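Local coordinates for N-acetyl-beta-D glucosaminidase (PDB 4ZM6), which combines a glycoside hydrolase family 3 beta-N-acetylglucosaminidase with a GCN5-related glucosamine N-acetyltransferase region that binds acetyl-CoA, at residues Tyr544-Asp549 with Lys571-Leu576; Leu550-Ala555 with Gly592-Phe597; Ala599-Val604 with Gly650-Arg655; Met614-Ser619 with Leu630-Ala635. All coordinates share one frame; numbering follows the deposited sequence.

Overall arrangement
All four contacts lie in the acetyl-CoA-binding GCN5-related region and gather round one mixed sheet, in which strands 594-605 and 608-618 are antiparallel neighbours. Contacts 1 and 2, with centres about 10 Å apart, share helix 546-561 and alternate along the chain. Contact 2 passes to contact 3 along strand 594-605, although their centres are about 20 Å apart. Contact 4 falls, in sequence, between the two halves of contact 3; it packs helix 627-642 on strand 608-618 and meets contact 2 through backbone pairing of Phe597 with Met617. Helices thus cover both sides of a sheet whose strand 608-618 holds the cofactor.

Contact 1. Residues Tyr544-Asp549 with Lys571-Leu576; sequences YRNDDD and KINLGL
Tyr544 and Leu576 make the apolar part of this contact, their side chains crossing at about a right angle. Leu576 brings only its CD1 branch, which lies 3.9 Å from Tyr544 OH and 4.1 Å from Tyr544 CZ, so the methyl sits obliquely at the phenol end of the ring. With CG of Tyr544 anti to the backbone N (chi1 168°), the ring reaches out from the loop ahead of helix 546-561 toward helix 569-577. One face of the ring lies against Asn546 N. Tyrosine suits its place because the long flat ring spans the gap to helix 569-577, packing on Leu576 and, edge-to-face, on Phe597.

The polar approach is looser. Asn546 ND2 comes no nearer than 4.4 Å to Asn573 OD1, so the two amides are loose neighbours, without a bond between them.

Charged and hydrogen-bonding groups organise the first turn of helix 546-561. Arg545 occupies its N-cap position, and its N-H gives a nearly straight 2.9 Å bond to Asp549 OD2, received from above the carboxylate plane. Its guanidinium meets Asp548 edge-on: NE lies 3.0 Å from Asp548 OD2, in the guanidinium plane and on the anti lone pair, forming a salt bridge. Asp549 also pairs with Arg588 of the same chain.

The chemistry implies a modest apolar touch, one methyl against the phenol end of a loop residue. Asp548 probably offsets the charge of Arg545 and, through a salt bridge to Lys262 of the second subunit, links this turn to the dimer interface.

Contact 2. Residues Leu550-Ala555 with Gly592-Phe597; sequences LDHVTA and GKIVGF
Val553 and Phe597 belong to the hydrophobic core of the acetyltransferase fold, where helix 546-561 lies on one face of the central sheet. Val553 meets the ring with both branches. CG1 stands over the face, 4.3 Å from the centroid of the Phe597 ring and 6° off its normal, a CH-pi contact; CG2 lies 3.7 Å from Phe597 CD1. The side chains cross at about a right angle. A chi1 of 165° swings CG1 of Val553 away from the backbone N and leaves CG2 beside it; both methyls lie over the same face, one at its centre and one toward the CD1 rim. A short, branched residue fits here because the helix comes close to the strand, while the flat ring gives its methyls a broad surface.

A second, outer pair continues the packing. Ile594 CD1 reaches His552 CB at 4.0 Å and lies obliquely to the imidazole, 4.2 Å from His552 ND1. The aliphatic base of this exposed histidine thus helps to cover isoleucine.

Val595 and Gly596 together oppose Ala587 in a classic beta bulge, and the extra residue brings Ile594 and Phe597, three positions apart, onto the same side, toward the helix. Within the helix, Thr554 OG1 donates to Leu550 O at 2.7 Å, and Thr554 N reaches that oxygen from the opposite face of its carbonyl plane, so the hydroxyl hydrogen is used within its own helix.

Around this core, Phe597 packs against Leu576 of helix 569-577 and Val586 of strand 585-588, while its backbone pairs with Met617 of strand 608-618.

Contact 3. Residues Ala599-Val604 with Gly650-Arg655; sequences ATQIVV and GSTYPR
Gln601 and Ser651 bring the two backbones to 8.1 Å between their CA atoms, strand 599-604 running past an irregular loop in which a cis peptide bond precedes Pro654. One long side chain bridges this distance. Gln601 NE2 donates to Tyr653 O at 3.2 Å; the bond is nearly straight at hydrogen (173°) and lies in the plane of the donor amide, yet it reaches the acceptor from above the carbonyl plane. CG of Gln601 lies between the backbone N and carbonyl carbon (chi1 79°), and the chain beyond is extended, carrying the amide to the loop. Its OE1 rests 3.6 Å from Pro654 CD. Both ends of the amide have further partners, OE1 accepting from Lys580 N and NE2 donating to Gln612 OE1, so glutamine, with a donor and an acceptor, suits this buried place.

The loop is also braced internally. Ser651 OG donates to Pro654 O at 3.0 Å, on a lone pair in the carbonyl plane. Arg655 grips Thr652 O side-on through NE, at 2.8 Å, and NH2, at 2.9 Å; its NH1 forms a salt bridge with Asp834.

The loop follows strand 646-649. Gly650 touches acetyl-CoA; its backbone angles would press a side chain against the carbonyl O of the residue before, which calls for glycine. A loop after this parallel strand, bordering the cofactor, is in keeping with the GCN5-related acetyltransferase fold.

Contact 4. Residues Met614-Ser619 with Leu630-Ala635; sequences MLLMVS and LLHDAA. With ACO (acetyl coenzyme *a), chain C.
Leu616 packs most closely against Leu631, its CD2 branch lying 3.9 Å from Leu631 CB and 4.1 Å from Leu631 CD1 as the side chains pass at a slant. The other branch, CD1, meets His632 CB at 4.1 Å and lies near the imidazole plane, at the ring edge. A chi1 of -152° turns CG of Leu616 away from its own backbone N and spreads the two methyls over successive helix residues, work that suits a forked apolar side chain. His632 keeps a polar end in this buried setting because its NE2 is hydrogen-bonded to Trp679.

Strand 614-618 and helix 630-635 run nearly antiparallel, at 156°, their axes 9.3 Å apart. They begin a beta-alpha-beta unit completed by strand 646-649, the cofactor-binding core of the GCN5-related fold, and between them Gly624, Gly626, Gly628 and Thr629 also bind acetyl-CoA.

The packing thins toward the strand end, where Leu631 CD1 comes no nearer than 4.4 Å to Met617 O, and the flank of the helix carrying Leu630 and Ala634 is partly exposed. Along strand 614-618 the backbone N-H groups of Leu616 and Val618 are taken up by acetyl-CoA rather than by the helix. Val618 N donates to its O9P at 2.8 Å in a nearly straight bond, Leu616 N reaches the thioester carbonyl oxygen O at 3.0 Å, a bond that would probably polarise that carbonyl, and N4P gives Leu616 O a weak bond. By these three bonds the pantetheine arm pairs with the strand backbone somewhat as a neighbouring strand would, while Leu616 CD1 also touches its methyl CDP at 4.0 Å.

Contact 1. Residues Tyr544-Asp549 with Lys571-Leu576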
# COMPACT_ATOMS: atom_id res chain seq x y z
N TYR A 544 -12.80 8.00 -0.05
CA TYR A 544 -13.67 9.12 -0.34
C TYR A 544 -12.85 10.24 -1.01
O TYR A 544 -11.77 10.59 -0.53
CB TYR A 544 -14.33 9.62 0.95
CG TYR A 544 -15.04 10.95 0.86
CD1 TYR A 544 -16.24 11.08 0.16
CD2 TYR A 544 -14.53 12.08 1.49
CE1 TYR A 544 -16.89 12.30 0.08
CE2 TYR A 544 -15.17 13.30 1.42
CZ TYR A 544 -16.35 13.41 0.72
OH TYR A 544 -16.98 14.63 0.65
N ARG A 545 -13.36 10.75 -2.12
CA ARG A 545 -12.75 11.89 -2.82
C ARG A 545 -13.77 13.02 -2.80
O ARG A 545 -14.79 12.96 -3.49
CB ARG A 545 -12.40 11.52 -4.26
CG ARG A 545 -11.41 10.37 -4.40
CD ARG A 545 -10.93 10.20 -5.84
NE ARG A 545 -12.03 10.03 -6.80
CZ ARG A 545 -12.64 8.88 -7.09
NH1 ARG A 545 -12.29 7.74 -6.49
NH2 ARG A 545 -13.62 8.86 -7.99
N ASN A 546 -13.49 14.04 -2.00
CA ASN A 546 -14.44 15.13 -1.79
C ASN A 546 -14.82 15.89 -3.07
O ASN A 546 -15.95 16.34 -3.22
CB ASN A 546 -13.97 16.08 -0.68
CG ASN A 546 -12.70 16.84 -1.05
OD1 ASN A 546 -11.70 16.25 -1.45
ND2 ASN A 546 -12.75 18.16 -0.90
N ASP A 547 -13.88 16.01 -4.02
CA ASP A 547 -14.18 16.68 -5.28
C ASP A 547 -15.26 15.96 -6.09
O ASP A 547 -16.10 16.61 -6.71
CB ASP A 547 -12.91 16.84 -6.13
CG ASP A 547 -11.91 17.84 -5.52
OD1 ASP A 547 -12.33 18.73 -4.75
OD2 ASP A 547 -10.70 17.72 -5.83
N ASP A 548 -15.24 14.63 -6.07
CA ASP A 548 -16.16 13.82 -6.88
C ASP A 548 -17.39 13.32 -6.12
O ASP A 548 -18.46 13.17 -6.71
CB ASP A 548 -15.41 12.62 -7.45
CG ASP A 548 -14.23 13.02 -8.32
OD1 ASP A 548 -14.38 13.99 -9.10
OD2 ASP A 548 -13.16 12.37 -8.22
N ASP A 549 -17.24 13.05 -4.82
CA ASP A 549 -18.25 12.30 -4.06
C ASP A 549 -19.15 13.14 -3.14
O ASP A 549 -20.13 12.62 -2.59
CB ASP A 549 -17.55 11.23 -3.22
CG ASP A 549 -16.69 10.30 -4.05
OD1 ASP A 549 -16.97 10.13 -5.27
OD2 ASP A 549 -15.73 9.73 -3.49
N LYS A 571 -22.17 22.19 5.32
CA LYS A 571 -22.02 21.68 6.69
C LYS A 571 -21.43 20.27 6.69
O LYS A 571 -20.53 19.95 7.47
CB LYS A 571 -23.36 21.70 7.43
CG LYS A 571 -23.92 23.10 7.64
CD LYS A 571 -23.01 23.96 8.51
CE LYS A 571 -23.28 25.44 8.32
NZ LYS A 571 -22.36 26.26 9.15
N ILE A 572 -21.93 19.42 5.81
CA ILE A 572 -21.38 18.09 5.63
C ILE A 572 -19.89 18.22 5.31
O ILE A 572 -19.06 17.59 5.95
CB ILE A 572 -22.15 17.30 4.53
CG1 ILE A 572 -23.56 16.96 5.02
CG2 ILE A 572 -21.41 16.02 4.15
CD1 ILE A 572 -24.52 16.54 3.92
N ASN A 573 -19.57 19.06 4.33
CA ASN A 573 -18.19 19.27 3.92
C ASN A 573 -17.31 19.77 5.07
O ASN A 573 -16.18 19.33 5.24
CB ASN A 573 -18.13 20.25 2.74
CG ASN A 573 -16.74 20.37 2.15
OD1 ASN A 573 -16.24 19.45 1.51
ND2 ASN A 573 -16.11 21.52 2.35
N LEU A 574 -17.85 20.68 5.87
CA LEU A 574 -17.15 21.16 7.05
C LEU A 574 -16.83 20.00 8.01
O LEU A 574 -15.67 19.79 8.37
CB LEU A 574 -17.98 22.23 7.76
CG LEU A 574 -17.39 22.83 9.04
CD1 LEU A 574 -16.13 23.63 8.75
CD2 LEU A 574 -18.43 23.70 9.73
N GLY A 575 -17.87 19.26 8.40
CA GLY A 575 -17.73 18.09 9.26
C GLY A 575 -16.60 17.22 8.73
O GLY A 575 -15.69 16.87 9.48
N LEU A 576 -16.64 16.92 7.44
CA LEU A 576 -15.72 15.94 6.84
C LEU A 576 -14.30 16.46 6.61
O LEU A 576 -13.33 15.78 6.94
CB LEU A 576 -16.29 15.40 5.53
CG LEU A 576 -17.61 14.64 5.67
CD1 LEU A 576 -18.13 14.20 4.31
CD2 LEU A 576 -17.48 13.45 6.61

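Contact 2. Residues Leu550-Ala555 with Gly592-Phe597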
# COMPACT_ATOMS: atom_id res chain seq x y z
N LEU A 550 -18.82 14.42 -2.96
CA LEU A 550 -19.52 15.25 -1.98
C LEU A 550 -21.01 15.42 -2.29
O LEU A 550 -21.84 15.31 -1.39
CB LEU A 550 -18.84 16.62 -1.86
CG LEU A 550 -19.51 17.66 -0.95
CD1 LEU A 550 -19.64 17.14 0.47
CD2 LEU A 550 -18.73 18.97 -0.99
N ASP A 551 -21.34 15.67 -3.55
CA ASP A 551 -22.75 15.85 -3.94
C ASP A 551 -23.57 14.60 -3.67
O ASP A 551 -24.70 14.69 -3.20
CB ASP A 551 -22.88 16.22 -5.42
CG ASP A 551 -22.50 17.66 -5.69
OD1 ASP A 551 -23.10 18.56 -5.07
OD2 ASP A 551 -21.62 17.89 -6.55
N HIS A 552 -22.99 13.44 -3.95
CA HIS A 552 -23.67 12.17 -3.72
C HIS A 552 -23.85 11.87 -2.24
O HIS A 552 -24.92 11.43 -1.83
CB HIS A 552 -22.91 11.04 -4.40
CG HIS A 552 -23.04 11.06 -5.89
ND1 HIS A 552 -21.94 11.06 -6.73
CD2 HIS A 552 -24.13 11.11 -6.69
CE1 HIS A 552 -22.36 11.09 -7.98
NE2 HIS A 552 -23.68 11.13 -7.98
N VAL A 553 -22.79 12.10 -1.46
CA VAL A 553 -22.86 11.92 -0.01
C VAL A 553 -23.91 12.85 0.59
O VAL A 553 -24.65 12.46 1.49
CB VAL A 553 -21.50 12.16 0.64
CG1 VAL A 553 -21.64 12.34 2.15
CG2 VAL A 553 -20.56 11.00 0.32
N THR A 554 -23.96 14.08 0.08
CA THR A 554 -24.97 15.06 0.49
C THR A 554 -26.38 14.54 0.21
O THR A 554 -27.26 14.61 1.07
CB THR A 554 -24.78 16.41 -0.23
OG1 THR A 554 -23.45 16.90 0.04
CG2 THR A 554 -25.81 17.43 0.24
N ALA A 555 -26.59 14.01 -0.99
CA ALA A 555 -27.88 13.42 -1.36
C ALA A 555 -28.24 12.22 -0.49
O ALA A 555 -29.38 12.05 -0.10
CB ALA A 555 -27.88 13.02 -2.82
N GLY A 592 -20.15 1.73 -10.25
CA GLY A 592 -19.50 2.90 -9.65
C GLY A 592 -20.43 3.86 -8.93
O GLY A 592 -20.01 4.95 -8.53
N LYS A 593 -21.68 3.46 -8.75
CA LYS A 593 -22.66 4.31 -8.08
C LYS A 593 -22.49 4.17 -6.58
O LYS A 593 -22.41 3.06 -6.06
CB LYS A 593 -24.07 3.92 -8.49
CG LYS A 593 -25.17 4.68 -7.77
CD LYS A 593 -26.52 4.17 -8.22
CE LYS A 593 -27.57 4.26 -7.13
NZ LYS A 593 -28.52 3.13 -7.25
N ILE A 594 -22.44 5.30 -5.89
CA ILE A 594 -22.19 5.33 -4.45
C ILE A 594 -23.45 4.87 -3.72
O ILE A 594 -24.54 5.38 -3.96
CB ILE A 594 -21.75 6.73 -3.99
CG1 ILE A 594 -20.39 7.06 -4.61
CG2 ILE A 594 -21.69 6.81 -2.47
CD1 ILE A 594 -19.85 8.44 -4.26
N VAL A 595 -23.29 3.87 -2.85
CA VAL A 595 -24.41 3.28 -2.12
C VAL A 595 -24.28 3.43 -0.60
O VAL A 595 -25.29 3.44 0.10
CB VAL A 595 -24.61 1.80 -2.50
CG1 VAL A 595 -25.11 1.70 -3.93
CG2 VAL A 595 -23.33 0.99 -2.32
N GLY A 596 -23.06 3.54 -0.10
CA GLY A 596 -22.84 3.79 1.32
C GLY A 596 -21.62 4.66 1.58
O GLY A 596 -20.74 4.79 0.72
N PHE A 597 -21.57 5.23 2.78
CA PHE A 597 -20.48 6.12 3.17
C PHE A 597 -20.13 5.89 4.63
O PHE A 597 -21.00 5.62 5.45
CB PHE A 597 -20.91 7.57 2.93
CG PHE A 597 -19.97 8.58 3.53
CD1 PHE A 597 -18.84 8.97 2.84
CD2 PHE A 597 -20.22 9.14 4.77
CE1 PHE A 597 -17.96 9.90 3.38
CE2 PHE A 597 -19.36 10.06 5.32
CZ PHE A 597 -18.23 10.44 4.62

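Contact 3. Residues Ala599-Val604 with Gly650-Arg655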
# COMPACT_ATOMS: atom_id res chain seq x y z
N ALA A 599 -17.50 7.83 7.70
CA ALA A 599 -16.58 8.89 8.10
C ALA A 599 -15.85 8.47 9.37
O ALA A 599 -16.38 7.69 10.16
CB ALA A 599 -17.34 10.18 8.34
N THR A 600 -14.68 9.04 9.58
CA THR A 600 -13.68 8.48 10.47
C THR A 600 -12.56 9.48 10.79
O THR A 600 -12.06 10.16 9.89
CB THR A 600 -13.08 7.20 9.84
OG1 THR A 600 -13.77 6.05 10.33
CG2 THR A 600 -11.59 7.02 10.15
N GLN A 601 -12.18 9.56 12.06
CA GLN A 601 -11.06 10.40 12.48
C GLN A 601 -10.34 9.76 13.66
O GLN A 601 -10.89 8.89 14.33
CB GLN A 601 -11.53 11.83 12.81
CG GLN A 601 -12.20 12.06 14.16
CD GLN A 601 -12.24 13.54 14.54
OE1 GLN A 601 -11.79 14.41 13.79
NE2 GLN A 601 -12.78 13.84 15.72
N ILE A 602 -9.09 10.17 13.88
CA ILE A 602 -8.29 9.67 15.00
C ILE A 602 -7.79 10.86 15.81
O ILE A 602 -7.19 11.79 15.26
CB ILE A 602 -7.11 8.80 14.53
CG1 ILE A 602 -7.61 7.47 13.98
CG2 ILE A 602 -6.13 8.54 15.67
CD1 ILE A 602 -6.56 6.67 13.24
N VAL A 603 -8.02 10.80 17.12
CA VAL A 603 -7.67 11.88 18.04
C VAL A 603 -6.86 11.30 19.18
O VAL A 603 -7.07 10.16 19.58
CB VAL A 603 -8.95 12.56 18.58
CG1 VAL A 603 -8.65 13.41 19.82
CG2 VAL A 603 -9.59 13.41 17.50
N VAL A 604 -5.93 12.09 19.71
CA VAL A 604 -5.12 11.67 20.85
C VAL A 604 -5.70 12.23 22.16
O VAL A 604 -5.93 13.43 22.28
CB VAL A 604 -3.66 12.14 20.68
CG1 VAL A 604 -2.83 11.71 21.88
CG2 VAL A 604 -3.07 11.59 19.39
N GLY A 650 -19.71 7.83 16.98
CA GLY A 650 -19.85 9.28 16.87
C GLY A 650 -18.50 9.92 17.09
O GLY A 650 -17.48 9.24 17.13
N SER A 651 -18.49 11.24 17.22
CA SER A 651 -17.24 11.96 17.43
C SER A 651 -17.40 13.09 18.44
O SER A 651 -18.52 13.45 18.82
CB SER A 651 -16.70 12.49 16.10
OG SER A 651 -17.74 12.93 15.24
N THR A 652 -16.27 13.63 18.88
CA THR A 652 -16.25 14.79 19.75
C THR A 652 -16.26 16.07 18.89
O THR A 652 -17.29 16.73 18.78
CB THR A 652 -15.03 14.76 20.68
OG1 THR A 652 -13.86 14.47 19.92
CG2 THR A 652 -15.19 13.68 21.74
N TYR A 653 -15.12 16.39 18.27
CA TYR A 653 -14.99 17.58 17.43
C TYR A 653 -14.06 17.34 16.24
O TYR A 653 -12.91 16.95 16.44
CB TYR A 653 -14.45 18.76 18.26
CG TYR A 653 -14.81 20.12 17.70
CD1 TYR A 653 -14.13 20.65 16.60
CD2 TYR A 653 -15.86 20.86 18.25
CE1 TYR A 653 -14.47 21.89 16.08
CE2 TYR A 653 -16.20 22.10 17.73
CZ TYR A 653 -15.51 22.61 16.65
OH TYR A 653 -15.85 23.84 16.14
N PRO A 654 -14.53 17.56 15.00
CA PRO A 654 -15.89 17.90 14.56
C PRO A 654 -16.84 16.71 14.68
O PRO A 654 -16.41 15.62 15.06
CB PRO A 654 -15.71 18.29 13.09
CG PRO A 654 -14.46 17.61 12.66
CD PRO A 654 -13.58 17.56 13.87
N ARG A 655 -18.11 16.91 14.34
CA ARG A 655 -19.14 15.95 14.71
C ARG A 655 -20.46 16.14 14.00
O ARG A 655 -20.96 17.25 13.90
CB ARG A 655 -19.37 16.04 16.22
CG ARG A 655 -20.64 15.38 16.72
CD ARG A 655 -21.18 16.04 17.97
NE ARG A 655 -20.12 16.43 18.90
CZ ARG A 655 -20.32 17.11 20.02
NH1 ARG A 655 -21.56 17.46 20.38
NH2 ARG A 655 -19.29 17.43 20.79

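Contact 4. Residues Met614-Ser619 with Leu630-Ala635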
# COMPACT_ATOMS: atom_id res chain seq x y z
N MET A 614 -17.27 8.57 12.94
CA MET A 614 -18.07 9.79 12.91
C MET A 614 -19.45 9.53 12.33
O MET A 614 -20.45 10.07 12.80
CB MET A 614 -17.37 10.88 12.08
CG MET A 614 -16.01 11.31 12.60
SD MET A 614 -15.12 12.36 11.42
CE MET A 614 -16.11 13.84 11.50
N LEU A 615 -19.50 8.71 11.29
CA LEU A 615 -20.75 8.44 10.61
C LEU A 615 -20.64 7.15 9.81
O LEU A 615 -19.57 6.82 9.29
CB LEU A 615 -21.11 9.61 9.68
CG LEU A 615 -22.47 9.57 9.01
CD1 LEU A 615 -23.58 9.88 10.01
CD2 LEU A 615 -22.52 10.56 7.86
N LEU A 616 -21.75 6.41 9.76
CA LEU A 616 -21.89 5.24 8.91
C LEU A 616 -23.30 5.28 8.38
O LEU A 616 -24.24 5.38 9.16
CB LEU A 616 -21.68 3.96 9.72
CG LEU A 616 -21.14 2.70 9.04
CD1 LEU A 616 -21.71 1.46 9.73
CD2 LEU A 616 -21.41 2.64 7.55
N MET A 617 -23.46 5.24 7.06
CA MET A 617 -24.79 5.33 6.45
C MET A 617 -24.79 4.65 5.08
O MET A 617 -23.81 4.74 4.35
CB MET A 617 -25.21 6.79 6.31
CG MET A 617 -24.56 7.52 5.14
SD MET A 617 -24.69 9.32 5.11
CE MET A 617 -26.43 9.54 5.40
N VAL A 618 -25.90 3.98 4.75
CA VAL A 618 -26.09 3.42 3.41
C VAL A 618 -27.53 3.68 2.93
O VAL A 618 -28.46 3.70 3.73
CB VAL A 618 -25.70 1.91 3.30
CG1 VAL A 618 -24.90 1.45 4.52
CG2 VAL A 618 -26.91 1.01 3.13
N SER A 619 -27.67 3.86 1.62
CA SER A 619 -28.95 4.20 1.00
C SER A 619 -30.02 3.16 1.32
O SER A 619 -29.73 1.96 1.28
CB SER A 619 -28.79 4.28 -0.52
OG SER A 619 -27.57 4.91 -0.88
N LEU A 630 -19.38 -4.04 5.22
CA LEU A 630 -18.17 -3.75 4.46
C LEU A 630 -17.46 -2.50 4.97
O LEU A 630 -16.28 -2.54 5.32
CB LEU A 630 -18.48 -3.55 2.98
CG LEU A 630 -18.11 -4.73 2.08
CD1 LEU A 630 -18.97 -5.95 2.38
CD2 LEU A 630 -18.26 -4.30 0.63
N LEU A 631 -18.21 -1.40 5.00
CA LEU A 631 -17.69 -0.09 5.37
C LEU A 631 -17.24 -0.08 6.82
O LEU A 631 -16.18 0.45 7.14
CB LEU A 631 -18.75 1.00 5.15
CG LEU A 631 -19.14 1.26 3.70
CD1 LEU A 631 -20.37 2.15 3.61
CD2 LEU A 631 -17.98 1.87 2.93
N HIS A 632 -18.06 -0.67 7.68
CA HIS A 632 -17.78 -0.77 9.10
C HIS A 632 -16.45 -1.48 9.37
O HIS A 632 -15.65 -1.04 10.20
CB HIS A 632 -18.93 -1.51 9.77
CG HIS A 632 -18.72 -1.78 11.22
ND1 HIS A 632 -17.90 -2.78 11.68
CD2 HIS A 632 -19.25 -1.20 12.32
CE1 HIS A 632 -17.91 -2.80 13.00
NE2 HIS A 632 -18.73 -1.85 13.41
N ASP A 633 -16.22 -2.57 8.65
CA ASP A 633 -14.98 -3.33 8.77
C ASP A 633 -13.77 -2.54 8.26
O ASP A 633 -12.70 -2.56 8.88
CB ASP A 633 -15.11 -4.67 8.04
CG ASP A 633 -16.01 -5.65 8.77
OD1 ASP A 633 -16.95 -5.20 9.47
OD2 ASP A 633 -15.77 -6.86 8.67
N ALA A 634 -13.94 -1.85 7.14
CA ALA A 634 -12.89 -0.96 6.61
C ALA A 634 -12.49 0.06 7.66
O ALA A 634 -11.32 0.38 7.82
CB ALA A 634 -13.37 -0.27 5.34
N ALA A 635 -13.48 0.57 8.40
CA ALA A 635 -13.22 1.52 9.47
C ALA A 635 -12.39 0.91 10.61
O ALA A 635 -11.39 1.50 11.02
CB ALA A 635 -14.53 2.09 10.01
N1A ACO C . -29.11 -11.66 3.19
C2A ACO C . -29.90 -11.66 4.29
N3A ACO C . -29.71 -10.82 5.34
C4A ACO C . -28.71 -9.90 5.33
C5A ACO C . -27.81 -9.85 4.16
C6A ACO C . -28.07 -10.80 3.05
N6A ACO C . -27.28 -10.80 1.95
N7A ACO C . -26.91 -8.89 4.40
C8A ACO C . -27.20 -8.36 5.62
N9A ACO C . -28.26 -8.97 6.18
C1B ACO C . -28.84 -8.63 7.51
C2B ACO C . -28.29 -9.52 8.63
O2B ACO C . -29.36 -10.00 9.45
C3B ACO C . -27.30 -8.65 9.40
O3B ACO C . -27.28 -8.89 10.82
P3B ACO C . -28.40 -8.45 11.91
O7A ACO C . -28.03 -7.04 12.30
O8A ACO C . -29.74 -8.62 11.23
O9A ACO C . -28.17 -9.44 13.02
C4B ACO C . -27.68 -7.22 9.02
O4B ACO C . -28.51 -7.28 7.85
C5B ACO C . -26.44 -6.37 8.76
O5B ACO C . -26.80 -5.34 7.85
P1A ACO C . -25.80 -4.82 6.72
O1A ACO C . -26.47 -5.05 5.38
O2A ACO C . -24.39 -5.30 6.94
O3A ACO C . -25.88 -3.27 7.15
P2A ACO C . -26.66 -2.20 6.25
O4A ACO C . -26.03 -2.21 4.87
O5A ACO C . -28.14 -2.42 6.38
O6A ACO C . -26.27 -0.86 7.03
CBP ACO C . -26.82 0.73 8.78
CCP ACO C . -26.56 -0.73 8.42
CDP ACO C . -25.57 1.56 8.51
CEP ACO C . -27.14 0.80 10.27
CAP ACO C . -28.00 1.19 7.93
OAP ACO C . -29.21 0.67 8.46
C9P ACO C . -28.10 2.69 7.81
O9P ACO C . -27.60 3.24 6.83
N8P ACO C . -28.75 3.36 8.75
C7P ACO C . -28.92 4.80 8.65
C6P ACO C . -29.38 5.44 9.95
C5P ACO C . -28.35 5.45 11.07
O5P ACO C . -28.81 5.49 12.20
N4P ACO C . -27.03 5.47 10.84
C3P ACO C . -26.05 5.56 11.92
C2P ACO C . -25.66 7.01 12.26
S1P ACO C . -24.93 7.18 13.87
C ACO C . -23.30 6.97 13.62
O ACO C . -22.88 6.66 12.52
CH3 ACO C . -22.39 7.15 14.79